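Local atomic coordinates of Exo-1,3/1,4-beta-glucanase (Pseudoalteromonas sp., PDB entry 3USZ), a protein that probably hydrolyses beta-1,3 and beta-1,4 glucosidic links of glucans, working from chain ends as an exo-acting glycosidase. Residues P45-L50 with G67-Y72; D294-K299 with M321-F326. All coordinates share one frame; numbering follows the deposited sequence.

Contact 1 (P45-L50 with G67-Y72); sequences PEIGYL and GNTAPY
Ile47 reaches across to the backbone of Ala70 and Pro71 with the tip of its longer branch: CD1 lies over the flat face of the Ala70-Pro71 peptide, 4.1 Å from Ala70 C. The branch gets there because CG1 sits between the backbone N and the carbonyl carbon (chi1 69°) and then runs extended. A long, branched apolar side chain suits a place facing backbone and the methyl of Thr69. In Thr69 the methyl CG2 stands anti to the backbone N, which leaves OG1 on the side of Gly48, 3.8 Å from its CA. Gly48 suits this spot because a beta carbon would press on that hydroxyl and collide with Glu46 OE1. Instead, the Gly48 N-H binds Glu46 OE1 (2.7 Å), coming from above the carboxylate plane, while OE2 accepts from Gly66 N; one carboxylate thus spans both loops. A backbone bond from Tyr49 N to Glu46 O (2.9 Å) closes the turn. The loops following strands 43-44 and 62-65 are thereby packed together, with Ile47 also on Tyr63 and Asn65, and helix 79-93 bordering the contact through Tyr85 against Ile47 and Trp82 against Pro71.

Contact 2 (D294-K299 with M321-F326); sequences DWNAHK and MVPEHF. With K (potassium ion), chain D.
Met321 packs against the turn of 294-299: its CB touches Asp294 O, and SD, with CG anti to the backbone N (chi1 -169°), lies 3.5 Å from Trp295 N. That N-H is already bonded to Asp294 OD1 (2.7 Å), and the sulfur makes only van der Waals contact beside it, a place an unbranched, bendable methionine can suit. Met321 O accepts the bond from Asn296 N (3.2 Å), approached nearly head-on, and a longer one from a water that also joins Asp294 O and His298 ND1. Val322 sets CG1 3.5 Å from His298 CE1, the two side chains at about a right angle; His298 NE2 is held by Leu306 O. Pro323 lays CG over one face of the Trp295 indole, 3.7 Å from the five-membered ring centroid, a CH-pi contact, while its CD meets Asn296 OD1. Replacing Trp295 with an alanine would probably leave Pro323 CG without the indole face it packs on and open a gap there. Next, Glu324 N and His325 ND1 share a water with Asn296 OD1, and His325 is the N-cap of helix 326-339. A type II turn, Asp294 to Ala297, with Asn296 in left-handed backbone angles that asparagine tolerates well, follows strand 290-292 in the (alpha/beta)8 barrel.

Both contacts join loops after short or long strands of what is consistent with one (alpha/beta)8 barrel, and they adjoin: Glu46 N of contact 1 probably bonds to Pro323 O of contact 2 (3.1 Å), and the Glu46 side chain also touches Trp295. Strand 62-65 serves both, since Leu64 pairs with Pro45 and Ile47 through the backbone and receives Trp295 and Met321. Contact 2 is the buried one, and several of its polar atoms are met by one direct backbone bond and by waters, with His298 NE2 held by Leu306 O. Contact 1 is only partly buried and rests on apolar touch, with its polar work done by a carboxylate. Beyond contact 2 on the same loop, Lys299 O binds a potassium ion together with Val301 and Cys304.

Contact 1 (P45-L50 with G67-Y72)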
ATOM      1  N   PRO A  45      19.763  -3.102  -8.417  1.00 24.07           N
ATOM      2  CA  PRO A  45      20.217  -1.766  -8.023  1.00 24.28           C
ATOM      3  C   PRO A  45      19.046  -0.783  -8.002  1.00 27.56           C
ATOM      4  O   PRO A  45      17.988  -1.093  -8.555  1.00 20.74           O
ATOM      5  CB  PRO A  45      21.175  -1.363  -9.156  1.00 23.18           C
ATOM      6  CG  PRO A  45      21.293  -2.577 -10.060  1.00 25.04           C
ATOM      7  CD  PRO A  45      20.087  -3.397  -9.826  1.00 21.25           C
ATOM      8  N   GLU A  46      19.243   0.383  -7.387  1.00 21.31           N
ATOM      9  CA  GLU A  46      18.217   1.416  -7.353  1.00 24.17           C
ATOM     10  C   GLU A  46      18.718   2.680  -8.083  1.00 25.79           C
ATOM     11  O   GLU A  46      19.913   3.004  -8.031  1.00 22.44           O
ATOM     12  CB  GLU A  46      17.833   1.713  -5.898  1.00 20.89           C
ATOM     13  CG  GLU A  46      16.512   2.453  -5.684  1.00 21.10           C
ATOM     14  CD  GLU A  46      16.665   3.963  -5.771  1.00 29.32           C
ATOM     15  OE1 GLU A  46      17.780   4.467  -5.537  1.00 28.12           O
ATOM     16  OE2 GLU A  46      15.668   4.647  -6.076  1.00 29.90           O
ATOM     17  N   ILE A  47      17.808   3.389  -8.753  1.00 22.53           N
ATOM     18  CA  ILE A  47      18.195   4.511  -9.622  1.00 26.12           C
ATOM     19  C   ILE A  47      18.962   5.655  -8.959  1.00 24.47           C
ATOM     20  O   ILE A  47      19.681   6.375  -9.635  1.00 31.13           O
ATOM     21  CB  ILE A  47      17.010   5.107 -10.405  1.00 21.40           C
ATOM     22  CG1 ILE A  47      16.038   5.822  -9.459  1.00 28.20           C
ATOM     23  CG2 ILE A  47      16.329   4.034 -11.236  1.00 24.27           C
ATOM     24  CD1 ILE A  47      14.962   6.622 -10.175  1.00 32.05           C
ATOM     25  N   GLY A  48      18.831   5.823  -7.652  1.00 24.50           N
ATOM     26  CA  GLY A  48      19.628   6.821  -6.964  1.00 25.85           C
ATOM     27  C   GLY A  48      21.128   6.535  -6.939  1.00 36.23           C
ATOM     28  O   GLY A  48      21.926   7.416  -6.604  1.00 28.69           O
ATOM     29  N   TYR A  49      21.518   5.309  -7.295  1.00 27.56           N
ATOM     30  CA  TYR A  49      22.911   4.880  -7.205  1.00 29.19           C
ATOM     31  C   TYR A  49      23.419   4.211  -8.485  1.00 30.22           C
ATOM     32  O   TYR A  49      24.590   3.870  -8.600  1.00 35.79           O
ATOM     33  CB  TYR A  49      23.074   3.891  -6.044  1.00 27.22           C
ATOM     34  CG  TYR A  49      22.527   4.378  -4.724  1.00 30.44           C
ATOM     35  CD1 TYR A  49      23.310   5.139  -3.866  1.00 29.46           C
ATOM     36  CD2 TYR A  49      21.224   4.069  -4.328  1.00 28.68           C
ATOM     37  CE1 TYR A  49      22.810   5.587  -2.647  1.00 28.53           C
ATOM     38  CE2 TYR A  49      20.719   4.507  -3.115  1.00 31.52           C
ATOM     39  CZ  TYR A  49      21.519   5.267  -2.279  1.00 33.51           C
ATOM     40  OH  TYR A  49      21.025   5.708  -1.075  1.00 38.05           O
ATOM     41  N   LEU A  50      22.527   3.994  -9.438  1.00 31.24           N
ATOM     42  CA  LEU A  50      22.869   3.225 -10.618  1.00 30.57           C
ATOM     43  C   LEU A  50      23.194   4.139 -11.793  1.00 34.74           C
ATOM     44  O   LEU A  50      22.520   5.144 -12.003  1.00 30.52           O
ATOM     45  CB  LEU A  50      21.700   2.312 -10.975  1.00 25.32           C
ATOM     46  CG  LEU A  50      21.756   1.571 -12.309  1.00 30.91           C
ATOM     47  CD1 LEU A  50      22.789   0.463 -12.263  1.00 23.35           C
ATOM     48  CD2 LEU A  50      20.384   1.022 -12.663  1.00 26.55           C
ATOM     49  N   GLY A  67      11.651   5.906  -5.463  1.00 34.85           N
ATOM     50  CA  GLY A  67      10.679   6.952  -5.192  1.00 39.42           C
ATOM     51  C   GLY A  67      11.234   8.181  -4.500  1.00 44.88           C
ATOM     52  O   GLY A  67      10.517   9.164  -4.287  1.00 47.18           O
ATOM     53  N   ASN A  68      12.516   8.139  -4.154  1.00 47.68           N
ATOM     54  CA  ASN A  68      13.136   9.249  -3.445  1.00 46.49           C
ATOM     55  C   ASN A  68      13.876  10.181  -4.396  1.00 57.74           C
ATOM     56  O   ASN A  68      14.204  11.310  -4.039  1.00 67.93           O
ATOM     57  CB  ASN A  68      14.103   8.723  -2.379  0.95 50.18           C
ATOM     58  CG  ASN A  68      14.293   9.698  -1.228  0.32 60.62           C
ATOM     59  OD1 ASN A  68      15.001  10.701  -1.356  0.62 60.45           O
ATOM     60  ND2 ASN A  68      13.668   9.400  -0.090  0.90 63.44           N
ATOM     61  N   THR A  69      14.122   9.709  -5.614  1.00 61.41           N
ATOM     62  CA  THR A  69      15.029  10.403  -6.525  1.00 58.12           C
ATOM     63  C   THR A  69      14.366  10.962  -7.786  1.00 59.44           C
ATOM     64  O   THR A  69      14.546  12.141  -8.094  1.00 75.53           O
ATOM     65  CB  THR A  69      16.250   9.508  -6.885  0.50 49.38           C
ATOM     66  OG1 THR A  69      17.155   9.468  -5.773  0.50 42.41           O
ATOM     67  CG2 THR A  69      16.991  10.041  -8.103  0.50 51.15           C
ATOM     68  N   ALA A  70      13.603  10.126  -8.494  1.00 54.26           N
ATOM     69  CA  ALA A  70      13.042  10.456  -9.817  1.00 53.73           C
ATOM     70  C   ALA A  70      14.127  10.556 -10.904  1.00 46.19           C
ATOM     71  O   ALA A  70      15.254  10.947 -10.616  1.00 44.40           O
ATOM     72  CB  ALA A  70      12.168  11.714  -9.768  1.00 48.35           C
ATOM     73  N   PRO A  71      13.793  10.180 -12.153  1.00 42.77           N
ATOM     74  CA  PRO A  71      14.818  10.007 -13.196  1.00 41.25           C
ATOM     75  C   PRO A  71      15.638  11.270 -13.462  1.00 45.68           C
ATOM     76  O   PRO A  71      15.069  12.345 -13.633  1.00 42.08           O
ATOM     77  CB  PRO A  71      13.998   9.641 -14.439  1.00 33.54           C
ATOM     78  CG  PRO A  71      12.702   9.145 -13.916  1.00 38.46           C
ATOM     79  CD  PRO A  71      12.439   9.927 -12.675  1.00 40.24           C
ATOM     80  N   TYR A  72      16.959  11.115 -13.480  1.00 45.19           N
ATOM     81  CA  TYR A  72      17.908  12.211 -13.693  1.00 42.87           C
ATOM     82  C   TYR A  72      17.920  13.240 -12.560  1.00 48.52           C
ATOM     83  O   TYR A  72      18.391  14.361 -12.744  1.00 56.81           O
ATOM     84  CB  TYR A  72      17.665  12.912 -15.036  1.00 37.52           C
ATOM     85  CG  TYR A  72      17.657  12.001 -16.240  1.00 40.22           C
ATOM     86  CD1 TYR A  72      16.528  11.892 -17.047  1.00 34.14           C
ATOM     87  CD2 TYR A  72      18.780  11.253 -16.582  1.00 37.71           C
ATOM     88  CE1 TYR A  72      16.519  11.062 -18.162  1.00 35.18           C
ATOM     89  CE2 TYR A  72      18.781  10.420 -17.698  1.00 37.61           C
ATOM     90  CZ  TYR A  72      17.647  10.333 -18.483  1.00 42.00           C
ATOM     91  OH  TYR A  72      17.635   9.513 -19.589  1.00 38.42           O
TER

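Contact 2 (D294-K299 with M321-F326)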
ATOM      1  N   ASP A 294      13.125  -7.400   0.503  1.00 19.23           N
ATOM      2  CA  ASP A 294      12.810  -6.000   0.782  1.00 20.82           C
ATOM      3  C   ASP A 294      14.118  -5.186   0.916  1.00 21.34           C
ATOM      4  O   ASP A 294      15.212  -5.743   0.857  1.00 20.00           O
ATOM      5  CB  ASP A 294      11.903  -5.888   2.027  1.00 17.79           C
ATOM      6  CG  ASP A 294      10.974  -4.657   1.986  1.00 24.24           C
ATOM      7  OD1 ASP A 294      11.313  -3.669   1.310  1.00 20.66           O
ATOM      8  OD2 ASP A 294       9.904  -4.673   2.634  1.00 26.88           O
ATOM      9  N   TRP A 295      13.990  -3.874   1.083  1.00 20.71           N
ATOM     10  CA  TRP A 295      15.100  -2.916   0.969  1.00 21.56           C
ATOM     11  C   TRP A 295      16.276  -3.164   1.943  1.00 19.98           C
ATOM     12  O   TRP A 295      16.172  -2.886   3.137  1.00 24.17           O
ATOM     13  CB  TRP A 295      14.514  -1.500   1.140  1.00 18.67           C
ATOM     14  CG  TRP A 295      15.454  -0.351   0.957  1.00 19.27           C
ATOM     15  CD1 TRP A 295      16.469   0.018   1.791  1.00 21.87           C
ATOM     16  CD2 TRP A 295      15.426   0.618  -0.093  1.00 18.87           C
ATOM     17  NE1 TRP A 295      17.085   1.143   1.314  1.00 20.84           N
ATOM     18  CE2 TRP A 295      16.463   1.537   0.161  1.00 18.61           C
ATOM     19  CE3 TRP A 295      14.611   0.810  -1.217  1.00 19.74           C
ATOM     20  CZ2 TRP A 295      16.724   2.626  -0.675  1.00 20.28           C
ATOM     21  CZ3 TRP A 295      14.870   1.888  -2.048  1.00 25.77           C
ATOM     22  CH2 TRP A 295      15.922   2.783  -1.772  1.00 26.15           C
ATOM     23  N   ASN A 296      17.391  -3.686   1.427  1.00 24.76           N
ATOM     24  CA  ASN A 296      18.533  -4.095   2.261  1.00 24.62           C
ATOM     25  C   ASN A 296      18.157  -5.026   3.411  1.00 26.02           C
ATOM     26  O   ASN A 296      18.848  -5.063   4.428  1.00 19.69           O
ATOM     27  CB  ASN A 296      19.282  -2.888   2.838  1.00 22.50           C
ATOM     28  CG  ASN A 296      20.076  -2.142   1.788  1.00 29.42           C
ATOM     29  OD1 ASN A 296      20.596  -2.746   0.858  1.00 22.97           O
ATOM     30  ND2 ASN A 296      20.172  -0.823   1.930  1.00 24.30           N
ATOM     31  N   ALA A 297      17.060  -5.759   3.262  1.00 18.59           N
ATOM     32  CA  ALA A 297      16.618  -6.677   4.308  1.00 22.17           C
ATOM     33  C   ALA A 297      17.648  -7.780   4.568  1.00 19.99           C
ATOM     34  O   ALA A 297      17.700  -8.338   5.659  1.00 22.61           O
ATOM     35  CB  ALA A 297      15.268  -7.289   3.950  1.00 19.88           C
ATOM     36  N   HIS A 298      18.469  -8.078   3.568  1.00 21.52           N
ATOM     37  CA  HIS A 298      19.456  -9.149   3.691  1.00 28.68           C
ATOM     38  C   HIS A 298      20.491  -8.850   4.774  1.00 27.32           C
ATOM     39  O   HIS A 298      21.036  -9.765   5.383  1.00 28.15           O
ATOM     40  CB  HIS A 298      20.152  -9.409   2.348  1.00 22.83           C
ATOM     41  CG  HIS A 298      20.909  -8.228   1.813  1.00 22.61           C
ATOM     42  ND1 HIS A 298      20.299  -7.201   1.121  1.00 23.60           N
ATOM     43  CD2 HIS A 298      22.229  -7.922   1.854  1.00 20.42           C
ATOM     44  CE1 HIS A 298      21.210  -6.309   0.767  1.00 23.97           C
ATOM     45  NE2 HIS A 298      22.390  -6.722   1.199  1.00 24.21           N
ATOM     46  N   LYS A 299      20.736  -7.569   5.029  1.00 24.65           N
ATOM     47  CA  LYS A 299      21.797  -7.165   5.946  1.00 27.24           C
ATOM     48  C   LYS A 299      21.537  -7.605   7.389  1.00 26.72           C
ATOM     49  O   LYS A 299      22.476  -7.731   8.176  1.00 28.31           O
ATOM     50  CB  LYS A 299      22.046  -5.652   5.861  1.00 24.04           C
ATOM     51  CG  LYS A 299      21.783  -4.889   7.151  1.00 37.59           C
ATOM     52  CD  LYS A 299      22.030  -3.394   6.979  1.00 36.80           C
ATOM     53  CE  LYS A 299      22.300  -2.727   8.322  0.63 36.52           C
ATOM     54  NZ  LYS A 299      22.371  -1.242   8.201  0.83 51.84           N
ATOM     55  N   MET A 321      17.102  -7.107  -3.403  1.00 20.52           N
ATOM     56  CA  MET A 321      16.970  -5.649  -3.456  1.00 21.13           C
ATOM     57  C   MET A 321      18.150  -5.033  -2.706  1.00 20.11           C
ATOM     58  O   MET A 321      18.094  -4.885  -1.482  1.00 20.67           O
ATOM     59  CB  MET A 321      15.634  -5.211  -2.827  1.00 22.03           C
ATOM     60  CG  MET A 321      15.243  -3.738  -3.063  1.00 19.77           C
ATOM     61  SD  MET A 321      13.641  -3.259  -2.349  1.00 21.32           S
ATOM     62  CE  MET A 321      12.480  -4.208  -3.328  1.00 21.67           C
ATOM     63  N   VAL A 322      19.226  -4.718  -3.432  1.00 19.43           N
ATOM     64  CA  VAL A 322      20.413  -4.077  -2.861  1.00 20.98           C
ATOM     65  C   VAL A 322      20.573  -2.740  -3.549  1.00 20.90           C
ATOM     66  O   VAL A 322      21.384  -2.631  -4.466  1.00 19.60           O
ATOM     67  CB  VAL A 322      21.749  -4.763  -3.242  1.00 24.29           C
ATOM     68  CG1 VAL A 322      22.689  -4.861  -2.043  1.00 20.40           C
ATOM     69  CG2 VAL A 322      21.557  -6.067  -4.005  1.00 22.37           C
ATOM     70  N   PRO A 323      19.819  -1.724  -3.117  1.00 22.06           N
ATOM     71  CA  PRO A 323      19.776  -0.446  -3.844  1.00 20.37           C
ATOM     72  C   PRO A 323      21.142   0.206  -4.110  1.00 22.18           C
ATOM     73  O   PRO A 323      21.375   0.731  -5.207  1.00 24.50           O
ATOM     74  CB  PRO A 323      18.916   0.451  -2.929  1.00 18.81           C
ATOM     75  CG  PRO A 323      18.780  -0.282  -1.635  1.00 19.25           C
ATOM     76  CD  PRO A 323      18.902  -1.736  -1.964  1.00 18.85           C
ATOM     77  N   GLU A 324      22.029   0.153  -3.121  1.00 24.59           N
ATOM     78  CA  GLU A 324      23.270   0.916  -3.140  1.00 20.84           C
ATOM     79  C   GLU A 324      24.534   0.062  -3.293  1.00 25.88           C
ATOM     80  O   GLU A 324      25.493   0.473  -3.943  1.00 25.64           O
ATOM     81  CB  GLU A 324      23.361   1.737  -1.849  1.00 23.68           C
ATOM     82  CG  GLU A 324      24.671   2.478  -1.656  1.00 23.40           C
ATOM     83  CD  GLU A 324      24.677   3.368  -0.410  1.00 34.45           C
ATOM     84  OE1 GLU A 324      23.763   3.252   0.439  1.00 30.00           O
ATOM     85  OE2 GLU A 324      25.606   4.190  -0.276  1.00 38.19           O
ATOM     86  N   HIS A 325      24.544  -1.126  -2.696  1.00 23.04           N
ATOM     87  CA  HIS A 325      25.779  -1.918  -2.642  1.00 24.41           C
ATOM     88  C   HIS A 325      25.799  -3.073  -3.636  1.00 23.85           C
ATOM     89  O   HIS A 325      26.493  -4.073  -3.434  1.00 25.04           O
ATOM     90  CB  HIS A 325      26.001  -2.438  -1.222  1.00 27.50           C
ATOM     91  CG  HIS A 325      26.073  -1.354  -0.193  1.00 31.30           C
ATOM     92  ND1 HIS A 325      24.951  -0.768   0.353  1.00 26.10           N
ATOM     93  CD2 HIS A 325      27.136  -0.739   0.377  1.00 30.17           C
ATOM     94  CE1 HIS A 325      25.321   0.152   1.226  1.00 32.74           C
ATOM     95  NE2 HIS A 325      26.642   0.191   1.257  1.00 32.57           N
ATOM     96  N   PHE A 326      25.045  -2.917  -4.717  1.00 21.55           N
ATOM     97  CA  PHE A 326      24.813  -3.987  -5.687  1.00 18.98           C
ATOM     98  C   PHE A 326      26.080  -4.517  -6.381  1.00 29.80           C
ATOM     99  O   PHE A 326      26.191  -5.715  -6.655  1.00 22.99           O
ATOM    100  CB  PHE A 326      23.802  -3.516  -6.734  1.00 18.60           C
ATOM    101  CG  PHE A 326      24.157  -2.195  -7.367  1.00 22.60           C
ATOM    102  CD1 PHE A 326      23.750  -1.001  -6.789  1.00 21.12           C
ATOM    103  CD2 PHE A 326      24.902  -2.152  -8.529  1.00 20.31           C
ATOM    104  CE1 PHE A 326      24.076   0.217  -7.376  1.00 23.65           C
ATOM    105  CE2 PHE A 326      25.252  -0.939  -9.111  1.00 28.37           C
ATOM    106  CZ  PHE A 326      24.836   0.246  -8.535  1.00 25.07           C
TER
HETATM  107  K     K D 903      23.884  -9.427  10.001  1.00 44.62           K
HETATM  108  O   HOH W   1      17.586  -7.434   0.510  1.00 22.82           O
HETATM  109  O   HOH W   2      22.395  -1.421  -0.746  1.00 21.18           O
HETATM  110  O   HOH W   3      21.883   1.812   1.504  1.00 31.48           O
HETATM  111  O   HOH W   4      25.717 -11.318  11.763  1.00 42.68           O